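Local coordinates for glycoside hydrolase family 16 protein (Akkermansia muciniphila, PDB 6T2N) that probably cleaves internal beta-galactosidic linkages in mucin O-glycans, an endo-acting step that opens mucin to breakdown in the human gut, at residues G50-V55 with Y302-H307; F145-V150 with V228-K233; P262-F267 with K312-E317. One frame throughout, in Å; residues are numbered along the deposited sequence.

Interaction 1 (G50-V55 with Y302-H307); sequences GGWVYV and YQTKEH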
loop_
_atom_site.group_PDB
_atom_site.type_symbol
_atom_site.label_atom_id
_atom_site.label_comp_id
_atom_site.label_asym_id
_atom_site.label_seq_id
_atom_site.Cartn_x
_atom_site.Cartn_y
_atom_site.Cartn_z
ATOM N N GLY A 50 12.524 10.660 20.432
ATOM C CA GLY A 50 11.256 10.056 20.865
ATOM C C GLY A 50 11.472 8.651 21.408
ATOM O O GLY A 50 10.463 7.985 21.689
ATOM N N GLY A 51 12.727 8.190 21.539
ATOM C CA GLY A 51 13.054 6.795 21.911
ATOM C C GLY A 51 12.347 5.774 21.018
ATOM O O GLY A 51 11.944 4.704 21.529
ATOM N N TRP A 52 12.159 6.100 19.732
ATOM C CA TRP A 52 11.881 5.132 18.644
ATOM C C TRP A 52 13.061 4.170 18.540
ATOM O O TRP A 52 14.142 4.517 19.029
ATOM C CB TRP A 52 11.722 5.871 17.322
ATOM C CG TRP A 52 10.504 6.730 17.276
ATOM C CD1 TRP A 52 10.440 8.091 17.342
ATOM C CD2 TRP A 52 9.155 6.271 17.134
ATOM N NE1 TRP A 52 9.141 8.510 17.232
ATOM C CE2 TRP A 52 8.333 7.417 17.101
ATOM C CE3 TRP A 52 8.581 5.007 17.014
ATOM C CZ2 TRP A 52 6.952 7.342 16.991
ATOM C CZ3 TRP A 52 7.214 4.930 16.883
ATOM C CH2 TRP A 52 6.412 6.082 16.899
ATOM N N VAL A 53 12.886 3.018 17.900
ATOM C CA VAL A 53 14.031 2.121 17.579
ATOM C C VAL A 53 13.615 1.237 16.404
ATOM O O VAL A 53 12.460 0.711 16.471
ATOM C CB VAL A 53 14.577 1.327 18.794
ATOM C CG1 VAL A 53 13.524 0.811 19.752
ATOM C CG2 VAL A 53 15.466 0.174 18.357
ATOM N N TYR A 54 14.507 1.171 15.382
ATOM C CA TYR A 54 14.400 0.347 14.151
ATOM C C TYR A 54 14.013 -1.062 14.577
ATOM O O TYR A 54 14.570 -1.590 15.539
ATOM C CB TYR A 54 15.716 0.296 13.355
ATOM C CG TYR A 54 15.620 -0.124 11.899
ATOM C CD1 TYR A 54 15.188 0.771 10.939
ATOM C CD2 TYR A 54 15.974 -1.391 11.457
ATOM C CE1 TYR A 54 15.086 0.423 9.600
ATOM C CE2 TYR A 54 15.896 -1.749 10.112
ATOM C CZ TYR A 54 15.455 -0.836 9.164
ATOM O OH TYR A 54 15.336 -1.106 7.811
ATOM N N VAL A 55 13.051 -1.632 13.870
ATOM C CA VAL A 55 12.506 -2.994 14.139
ATOM C C VAL A 55 12.544 -3.815 12.847
ATOM O O VAL A 55 12.688 -5.040 12.965
ATOM C CB VAL A 55 11.071 -2.934 14.709
ATOM C CG1 VAL A 55 10.670 -4.281 15.293
ATOM C CG2 VAL A 55 10.894 -1.825 15.748
ATOM N N TYR A 302 9.661 1.567 12.822
ATOM C CA TYR A 302 10.162 1.821 14.213
ATOM C C TYR A 302 9.053 1.695 15.286
ATOM O O TYR A 302 7.860 1.925 14.980
ATOM C CB TYR A 302 10.756 3.224 14.356
ATOM C CG TYR A 302 11.909 3.593 13.455
ATOM C CD1 TYR A 302 11.694 3.999 12.147
ATOM C CD2 TYR A 302 13.208 3.622 13.931
ATOM C CE1 TYR A 302 12.737 4.395 11.324
ATOM C CE2 TYR A 302 14.261 4.018 13.124
ATOM C CZ TYR A 302 14.028 4.413 11.818
ATOM O OH TYR A 302 15.050 4.801 10.997
ATOM N N GLN A 303 9.445 1.383 16.530
ATOM C CA GLN A 303 8.534 1.187 17.707
ATOM C C GLN A 303 9.162 1.719 19.009
ATOM O O GLN A 303 10.299 1.350 19.337
ATOM C CB GLN A 303 8.211 -0.304 17.918
ATOM C CG GLN A 303 7.220 -0.884 16.885
ATOM C CD GLN A 303 6.747 -2.354 17.226
ATOM O OE1 GLN A 303 7.703 -3.093 17.691
ATOM N NE2 GLN A 303 5.435 -2.773 16.882
ATOM N N THR A 304 8.424 2.513 19.782
ATOM C CA THR A 304 8.809 2.821 21.189
ATOM C C THR A 304 8.479 1.587 22.031
ATOM O O THR A 304 7.689 0.730 21.538
ATOM C CB THR A 304 8.166 4.110 21.730
ATOM O OG1 THR A 304 6.746 3.994 21.869
ATOM C CG2 THR A 304 8.488 5.313 20.867
ATOM N N LYS A 305 9.088 1.483 23.218
ATOM C CA LYS A 305 8.718 0.495 24.262
ATOM C C LYS A 305 7.190 0.444 24.304
ATOM O O LYS A 305 6.602 -0.667 24.327
ATOM C CB LYS A 305 9.276 0.942 25.616
ATOM C CG LYS A 305 8.985 0.009 26.789
ATOM C CD LYS A 305 10.183 -0.821 27.252
ATOM C CE LYS A 305 11.111 -0.074 28.193
ATOM N NZ LYS A 305 12.406 -0.766 28.375
ATOM N N GLU A 306 6.603 1.645 24.275
ATOM C CA GLU A 306 5.151 1.927 24.334
ATOM C C GLU A 306 4.405 1.163 23.216
ATOM O O GLU A 306 3.402 0.476 23.523
ATOM C CB GLU A 306 5.007 3.451 24.264
ATOM C CG GLU A 306 3.590 3.963 24.482
ATOM C CD GLU A 306 3.099 3.910 25.920
ATOM O OE1 GLU A 306 3.827 3.341 26.778
ATOM O OE2 GLU A 306 1.988 4.436 26.175
ATOM N N HIS A 307 4.852 1.272 21.955
ATOM C CA HIS A 307 4.139 0.722 20.732
ATOM C C HIS A 307 4.155 -0.831 20.699
ATOM O O HIS A 307 3.025 -1.451 20.371
ATOM C CB HIS A 307 4.736 1.149 19.383
ATOM C CG HIS A 307 4.437 2.701 19.135
ATOM N ND1 HIS A 307 5.287 3.729 19.560
ATOM C CD2 HIS A 307 3.377 3.450 18.484
ATOM C CE1 HIS A 307 4.811 4.992 19.170
ATOM N NE2 HIS A 307 3.586 4.885 18.538
#

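Interaction 2 (F145-V150 with V228-K233); sequences FGRLEV and VMEWDK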
loop_
_atom_site.group_PDB
_atom_site.type_symbol
_atom_site.label_atom_id
_atom_site.label_comp_id
_atom_site.label_asym_id
_atom_site.label_seq_id
_atom_site.Cartn_x
_atom_site.Cartn_y
_atom_site.Cartn_z
ATOM N N PHE A 145 1.239 -1.214 15.429
ATOM C CA PHE A 145 1.682 0.002 16.139
ATOM C C PHE A 145 3.143 0.238 15.715
ATOM O O PHE A 145 4.098 -0.647 15.812
ATOM C CB PHE A 145 1.415 -0.048 17.670
ATOM C CG PHE A 145 0.003 -0.427 18.074
ATOM C CD1 PHE A 145 -1.090 0.048 17.362
ATOM C CD2 PHE A 145 -0.221 -1.297 19.119
ATOM C CE1 PHE A 145 -2.365 -0.372 17.659
ATOM C CE2 PHE A 145 -1.505 -1.699 19.433
ATOM C CZ PHE A 145 -2.575 -1.224 18.709
ATOM N N GLY A 146 3.342 1.459 15.265
ATOM C CA GLY A 146 4.676 2.052 15.294
ATOM C C GLY A 146 4.693 3.108 14.248
ATOM O O GLY A 146 3.616 3.517 13.824
ATOM N N ARG A 147 5.880 3.486 13.829
ATOM C CA ARG A 147 6.075 4.513 12.799
ATOM C C ARG A 147 6.695 3.803 11.614
ATOM O O ARG A 147 7.748 3.135 11.805
ATOM C CB ARG A 147 6.999 5.616 13.313
ATOM C CG ARG A 147 7.419 6.610 12.242
ATOM C CD ARG A 147 8.666 7.318 12.682
ATOM N NE ARG A 147 8.950 8.444 11.815
ATOM C CZ ARG A 147 8.345 9.619 11.888
ATOM N NH1 ARG A 147 7.384 9.828 12.769
ATOM N NH2 ARG A 147 8.678 10.584 11.060
ATOM N N LEU A 148 6.054 3.965 10.462
ATOM C CA LEU A 148 6.429 3.315 9.195
ATOM C C LEU A 148 6.752 4.392 8.187
ATOM O O LEU A 148 5.821 5.171 7.862
ATOM C CB LEU A 148 5.268 2.481 8.691
ATOM C CG LEU A 148 5.578 1.704 7.419
ATOM C CD1 LEU A 148 6.852 0.849 7.557
ATOM C CD2 LEU A 148 4.361 0.863 7.075
ATOM N N GLU A 149 8.021 4.421 7.774
ATOM C CA GLU A 149 8.606 5.470 6.916
ATOM C C GLU A 149 8.827 4.834 5.556
ATOM O O GLU A 149 9.494 3.777 5.510
ATOM C CB GLU A 149 9.949 5.946 7.457
ATOM C CG GLU A 149 9.880 6.627 8.800
ATOM C CD GLU A 149 11.191 7.265 9.220
ATOM O OE1 GLU A 149 12.178 7.155 8.433
ATOM O OE2 GLU A 149 11.212 7.898 10.315
ATOM N N VAL A 150 8.278 5.430 4.503
ATOM C CA VAL A 150 8.485 4.928 3.122
ATOM C C VAL A 150 8.844 6.119 2.243
ATOM O O VAL A 150 8.011 7.041 2.074
ATOM C CB VAL A 150 7.286 4.128 2.578
ATOM C CG1 VAL A 150 7.546 3.699 1.129
ATOM C CG2 VAL A 150 6.990 2.903 3.449
ATOM N N VAL A 228 4.819 8.762 5.786
ATOM C CA VAL A 228 4.996 8.363 7.217
ATOM C C VAL A 228 3.646 8.106 7.912
ATOM O O VAL A 228 2.728 9.007 7.960
ATOM C CB VAL A 228 5.740 9.460 7.983
ATOM C CG1 VAL A 228 6.204 8.943 9.337
ATOM C CG2 VAL A 228 6.866 10.076 7.137
ATOM N N MET A 229 3.540 6.925 8.493
ATOM C CA MET A 229 2.374 6.557 9.301
ATOM C C MET A 229 2.841 6.374 10.752
ATOM O O MET A 229 3.576 5.422 11.013
ATOM C CB MET A 229 1.775 5.259 8.768
ATOM C CG MET A 229 0.710 4.751 9.684
ATOM S SD MET A 229 0.013 3.147 9.276
ATOM C CE MET A 229 1.371 2.090 9.770
ATOM N N GLU A 230 2.435 7.246 11.681
ATOM C CA GLU A 230 2.496 6.976 13.157
ATOM C C GLU A 230 1.154 6.340 13.576
ATOM O O GLU A 230 0.112 6.802 13.055
ATOM C CB GLU A 230 2.828 8.256 13.941
ATOM C CG GLU A 230 4.294 8.668 13.911
ATOM C CD GLU A 230 4.709 9.880 14.743
ATOM O OE1 GLU A 230 3.826 10.693 15.110
ATOM O OE2 GLU A 230 5.918 10.008 15.049
ATOM N N TRP A 231 1.176 5.340 14.472
ATOM C CA TRP A 231 0.025 4.450 14.809
ATOM C C TRP A 231 0.169 3.930 16.246
ATOM O O TRP A 231 1.069 3.120 16.492
ATOM C CB TRP A 231 -0.023 3.317 13.764
ATOM C CG TRP A 231 -1.017 2.210 13.957
ATOM C CD1 TRP A 231 -2.195 2.282 14.628
ATOM C CD2 TRP A 231 -0.962 0.878 13.419
ATOM N NE1 TRP A 231 -2.862 1.092 14.561
ATOM C CE2 TRP A 231 -2.122 0.206 13.833
ATOM C CE3 TRP A 231 -0.046 0.165 12.645
ATOM C CZ2 TRP A 231 -2.392 -1.120 13.494
ATOM C CZ3 TRP A 231 -0.310 -1.150 12.301
ATOM C CH2 TRP A 231 -1.478 -1.782 12.715
ATOM N N ASP A 232 -0.623 4.479 17.167
ATOM C CA ASP A 232 -1.003 3.914 18.488
ATOM C C ASP A 232 -2.315 3.132 18.421
ATOM O O ASP A 232 -2.997 3.150 17.393
ATOM C CB ASP A 232 -1.512 5.015 19.382
ATOM C CG ASP A 232 -0.486 6.111 19.826
ATOM O OD1 ASP A 232 0.479 5.782 20.594
ATOM O OD2 ASP A 232 -0.809 7.296 19.549
ATOM N N LYS A 233 -2.742 2.628 19.566
ATOM C CA LYS A 233 -4.132 2.183 19.812
ATOM C C LYS A 233 -5.156 3.355 20.070
ATOM O O LYS A 233 -6.370 2.942 20.208
ATOM C CB LYS A 233 -4.222 1.523 21.169
ATOM C CG LYS A 233 -4.205 2.576 22.274
ATOM C CD LYS A 233 -4.044 2.028 23.688
ATOM C CE LYS A 233 -3.424 3.048 24.600
ATOM N NZ LYS A 233 -4.015 2.892 25.927
#

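Interaction 3 (P262-F267 with K312-E317); sequences PFRTPF and KQFDPE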
loop_
_atom_site.group_PDB
_atom_site.type_symbol
_atom_site.label_atom_id
_atom_site.label_comp_id
_atom_site.label_asym_id
_atom_site.label_seq_id
_atom_site.Cartn_x
_atom_site.Cartn_y
_atom_site.Cartn_z
ATOM N N PRO A 262 -11.013 -2.645 13.721
ATOM C CA PRO A 262 -10.095 -3.259 12.780
ATOM C C PRO A 262 -8.675 -2.661 12.800
ATOM O O PRO A 262 -7.755 -3.305 12.242
ATOM C CB PRO A 262 -10.815 -2.945 11.472
ATOM C CG PRO A 262 -11.371 -1.592 11.682
ATOM C CD PRO A 262 -11.966 -1.749 13.049
ATOM N N PHE A 263 -8.495 -1.484 13.402
ATOM C CA PHE A 263 -7.202 -0.750 13.394
ATOM C C PHE A 263 -6.326 -1.091 14.607
ATOM O O PHE A 263 -5.269 -0.457 14.782
ATOM C CB PHE A 263 -7.477 0.749 13.265
ATOM C CG PHE A 263 -7.991 1.102 11.896
ATOM C CD1 PHE A 263 -7.267 0.717 10.764
ATOM C CD2 PHE A 263 -9.162 1.824 11.734
ATOM C CE1 PHE A 263 -7.704 1.032 9.499
ATOM C CE2 PHE A 263 -9.609 2.131 10.463
ATOM C CZ PHE A 263 -8.876 1.726 9.353
ATOM N N ARG A 264 -6.739 -2.059 15.429
ATOM C CA ARG A 264 -5.893 -2.603 16.533
ATOM C C ARG A 264 -5.632 -4.082 16.217
ATOM O O ARG A 264 -5.603 -4.909 17.109
ATOM C CB ARG A 264 -6.563 -2.400 17.905
ATOM C CG ARG A 264 -7.045 -0.977 18.193
ATOM C CD ARG A 264 -7.665 -0.791 19.594
ATOM N NE ARG A 264 -7.757 0.622 20.049
ATOM C CZ ARG A 264 -8.849 1.221 20.560
ATOM N NH1 ARG A 264 -9.972 0.532 20.737
ATOM N NH2 ARG A 264 -8.821 2.525 20.866
ATOM N N THR A 265 -5.497 -4.407 14.949
ATOM C CA THR A 265 -5.057 -5.739 14.496
ATOM C C THR A 265 -3.833 -5.476 13.649
ATOM O O THR A 265 -3.580 -4.323 13.305
ATOM C CB THR A 265 -6.199 -6.492 13.801
ATOM O OG1 THR A 265 -6.607 -5.904 12.555
ATOM C CG2 THR A 265 -7.385 -6.566 14.737
ATOM N N PRO A 266 -3.022 -6.512 13.342
ATOM C CA PRO A 266 -1.879 -6.329 12.447
ATOM C C PRO A 266 -2.307 -6.109 10.988
ATOM O O PRO A 266 -3.364 -6.604 10.497
ATOM C CB PRO A 266 -1.067 -7.603 12.660
ATOM C CG PRO A 266 -2.087 -8.632 13.068
ATOM C CD PRO A 266 -3.128 -7.882 13.868
ATOM N N PHE A 267 -1.470 -5.330 10.320
ATOM C CA PHE A 267 -1.662 -4.872 8.916
ATOM C C PHE A 267 -0.455 -5.281 8.055
ATOM O O PHE A 267 0.696 -5.116 8.531
ATOM C CB PHE A 267 -1.894 -3.359 8.961
ATOM C CG PHE A 267 -3.334 -2.944 9.011
ATOM C CD1 PHE A 267 -4.044 -3.039 10.175
ATOM C CD2 PHE A 267 -3.970 -2.474 7.887
ATOM C CE1 PHE A 267 -5.376 -2.653 10.224
ATOM C CE2 PHE A 267 -5.293 -2.083 7.924
ATOM C CZ PHE A 267 -6.000 -2.178 9.101
ATOM N N LYS A 312 0.743 -6.370 22.438
ATOM C CA LYS A 312 0.580 -7.619 23.219
ATOM C C LYS A 312 -0.763 -7.593 23.964
ATOM O O LYS A 312 -1.212 -8.678 24.389
ATOM C CB LYS A 312 1.781 -7.770 24.170
ATOM C CG LYS A 312 3.153 -7.909 23.496
ATOM C CD LYS A 312 3.478 -9.310 22.993
ATOM C CE LYS A 312 3.833 -10.273 24.112
ATOM N NZ LYS A 312 3.343 -11.644 23.828
ATOM N N GLN A 313 -1.397 -6.415 24.084
ATOM C CA GLN A 313 -2.629 -6.221 24.901
ATOM C C GLN A 313 -3.889 -6.061 24.019
ATOM O O GLN A 313 -4.848 -5.422 24.490
ATOM C CB GLN A 313 -2.391 -5.100 25.936
ATOM C CG GLN A 313 -2.661 -3.652 25.501
ATOM C CD GLN A 313 -2.130 -2.644 26.507
ATOM O OE1 GLN A 313 -1.411 -3.024 27.427
ATOM N NE2 GLN A 313 -2.458 -1.343 26.347
ATOM N N PHE A 314 -3.958 -6.716 22.857
ATOM C CA PHE A 314 -5.187 -6.795 22.028
ATOM C C PHE A 314 -5.279 -8.104 21.261
ATOM O O PHE A 314 -4.300 -8.437 20.592
ATOM C CB PHE A 314 -5.208 -5.708 20.966
ATOM C CG PHE A 314 -5.352 -4.334 21.534
ATOM C CD1 PHE A 314 -6.577 -3.905 22.007
ATOM C CD2 PHE A 314 -4.268 -3.500 21.641
ATOM C CE1 PHE A 314 -6.718 -2.651 22.584
ATOM C CE2 PHE A 314 -4.411 -2.238 22.179
ATOM C CZ PHE A 314 -5.631 -1.810 22.659
ATOM N N ASP A 315 -6.443 -8.751 21.283
ATOM C CA ASP A 315 -6.705 -9.989 20.505
ATOM C C ASP A 315 -6.456 -9.611 19.044
ATOM O O ASP A 315 -7.216 -8.840 18.463
ATOM C CB ASP A 315 -8.099 -10.561 20.813
ATOM C CG ASP A 315 -8.572 -11.692 19.899
ATOM O OD1 ASP A 315 -7.749 -12.180 19.029
ATOM O OD2 ASP A 315 -9.773 -12.073 20.032
ATOM N N PRO A 316 -5.357 -10.045 18.392
ATOM C CA PRO A 316 -5.099 -9.564 17.045
ATOM C C PRO A 316 -6.245 -9.975 16.101
ATOM O O PRO A 316 -6.442 -9.277 15.145
ATOM C CB PRO A 316 -3.708 -10.132 16.694
ATOM C CG PRO A 316 -3.520 -11.306 17.640
ATOM C CD PRO A 316 -4.310 -10.955 18.884
ATOM N N GLU A 317 -7.018 -11.031 16.383
ATOM C CA GLU A 317 -8.057 -11.511 15.419
ATOM C C GLU A 317 -9.252 -10.511 15.406
ATOM O O GLU A 317 -10.068 -10.565 14.423
ATOM C CB GLU A 317 -8.353 -12.990 15.724
ATOM C CG GLU A 317 -8.993 -13.825 14.601
ATOM C CD GLU A 317 -9.950 -14.907 15.144
ATOM O OE1 GLU A 317 -11.208 -14.645 15.227
ATOM O OE2 GLU A 317 -9.455 -16.015 15.551
#

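Interaction 1 (G50-V55 with Y302-H307)
T304 meets W52 methyl to ring: its CG2 stands over one face of the indole, 4.0 Å from the centroid of the six-membered ring. On the same side lies the imidazole of H307, its plane roughly parallel to the indole but slid along it, so that the rings barely overlap; their exact spacing is doubtful, because carbons of the two rings are modelled too close. With CG anti to the carbonyl carbon (chi1 -67°), W52 lays its indole along 302-307. W52 CE3 also rests 3.9 Å from Y302 CB. Beside it the two segments join through their backbones, where Q303 N donates to V53 O at 3.1 Å with an N-H...O angle of 163°.

This is the margin of an antiparallel sheet in the beta-sandwich (jelly-roll) fold of family 16: Y54 and Y302 form a non-hydrogen-bonded pair, and both side chains leave on the same face. There they make a T-shaped stack, the CD1 edge of Y54 pointing at the face of Y302, with ring centroids 5.6 Å apart and planes at 82°. Next in the strand, V55 turns toward 302-307, and its CG2 branch touches Q303 CB at 3.8 Å, the two side chains crossing at about a right angle.

A second shell fixes these groups. T304 is the N-cap residue of helix 305-311, and its OG1 shares a 2.7 Å hydrogen bond with H307 ND1, so the methyl and imidazole that meet W52 are tied to each other. The side chain of Q303 leads away from 50-55, and its NE2 bonds to F145 O, while Y302 OH bonds to P45 O. Y54 also touches E59, a ligand of the bound calcium ion; the ion is about 10 Å from the tyrosine side chain.

Interaction 2 (F145-V150 with V228-K233)
R147 reaches across to E230 with its NH1, which forms a 2.7 Å salt bridge to OE2, the guanidinium and carboxylate planes standing 74° apart. The arginine gets there by running extended from CG to NE, with CG anti to the backbone N (chi1 171°). Its NE turns to its own strand and gives a second salt bridge, 2.8 Å to E149 OE2, in the guanidinium plane and on the anti lone pair of that oxygen. V228 CG1 lies over the centre of the same plane, 3.4 Å from CZ. Two acids at the edges and a methyl on one face thus limit how the group can rotate.

The strands pair antiparallel in one sheet of the family 16 beta-sandwich, L148 and M229 exchanging two backbone hydrogen bonds of 2.9 Å. Their side chains occupy the face opposite R147, and a bend at the last torsion of M229 carries CE to 4.1 Å from L148 CB. Further along that face, the edge of F145 points at the five-membered ring of W231, centroids 4.8 Å apart and planes at 76°. W231 NE1 bonds to F263 O, while K233 N stands over a face of F145.

Interaction 3 (P262-F267 with K312-E317)
R264 lies along the ring of F314, and its side chain can be followed outward over that surface. CB sits above the ring toward its rim, on the face that the rest of the chain then crosses. With CG anti to the carbonyl carbon (chi1 -51°), the extended run from CG to NE slants over the phenyl group. CD makes the main contact, a CH-pi approach 4.0 Å from the ring centroid, with CE1 of F314 its nearest atom at 3.6 Å. NE comes only to 4.2 Å of CZ, at the far rim. The guanidinium beyond is turned to within 10° of the ring plane, yet it has passed obliquely to one side, so the methylene and not the charged end covers the aromatic face. At the tip NH2 bonds to the carbonyl oxygen of K233, and NE also has a hydrogen-bonding partner elsewhere, which together hold the arginine along this course.

The contact joins two irregular parts of the family 16 beta-sandwich: the loop leading into strand 267-275 and the C-terminal tail that follows helix 305-311. Beside the arginine, T265 sets CB and its methyl CG2 against P316 O, while the ring atom CD of P266 touches P316 CB at 3.7 Å. T265 OG1 donates to P262 O in its own loop, 2.9 Å away and from above the carbonyl plane, and is also bonded to N170 ND2. In the tail, D315 makes an Asx turn, its OD1 accepting from E317 N at 3.0 Å, again from above the plane of the acceptor group. Backbone hydrogen bonds between P266 and K169 and between E317 and K171 attach both segments to one neighbouring loop.

In the fold
Interaction 2 lies between the other two, its centre about 10 Å from that of interaction 1 and 14 Å from that of interaction 3, whose own centres are 18 Å apart. Strand 146-153 pairs with strands 225-231 and 292-302, the latter ending at Y302, so interactions 1 and 2 share a sheet. Interaction 3 borders strand 267-275 of the other sheet. Along the chain, interaction 2 falls wholly between the segments of interaction 1, whereas interactions 1 and 3 alternate. Helix 305-311, which starts within 302-307, leads on past interaction 2 to 312-317. Touching one sheet's edge and a loop of the other, the C-terminal segment ties the sandwich together at this end.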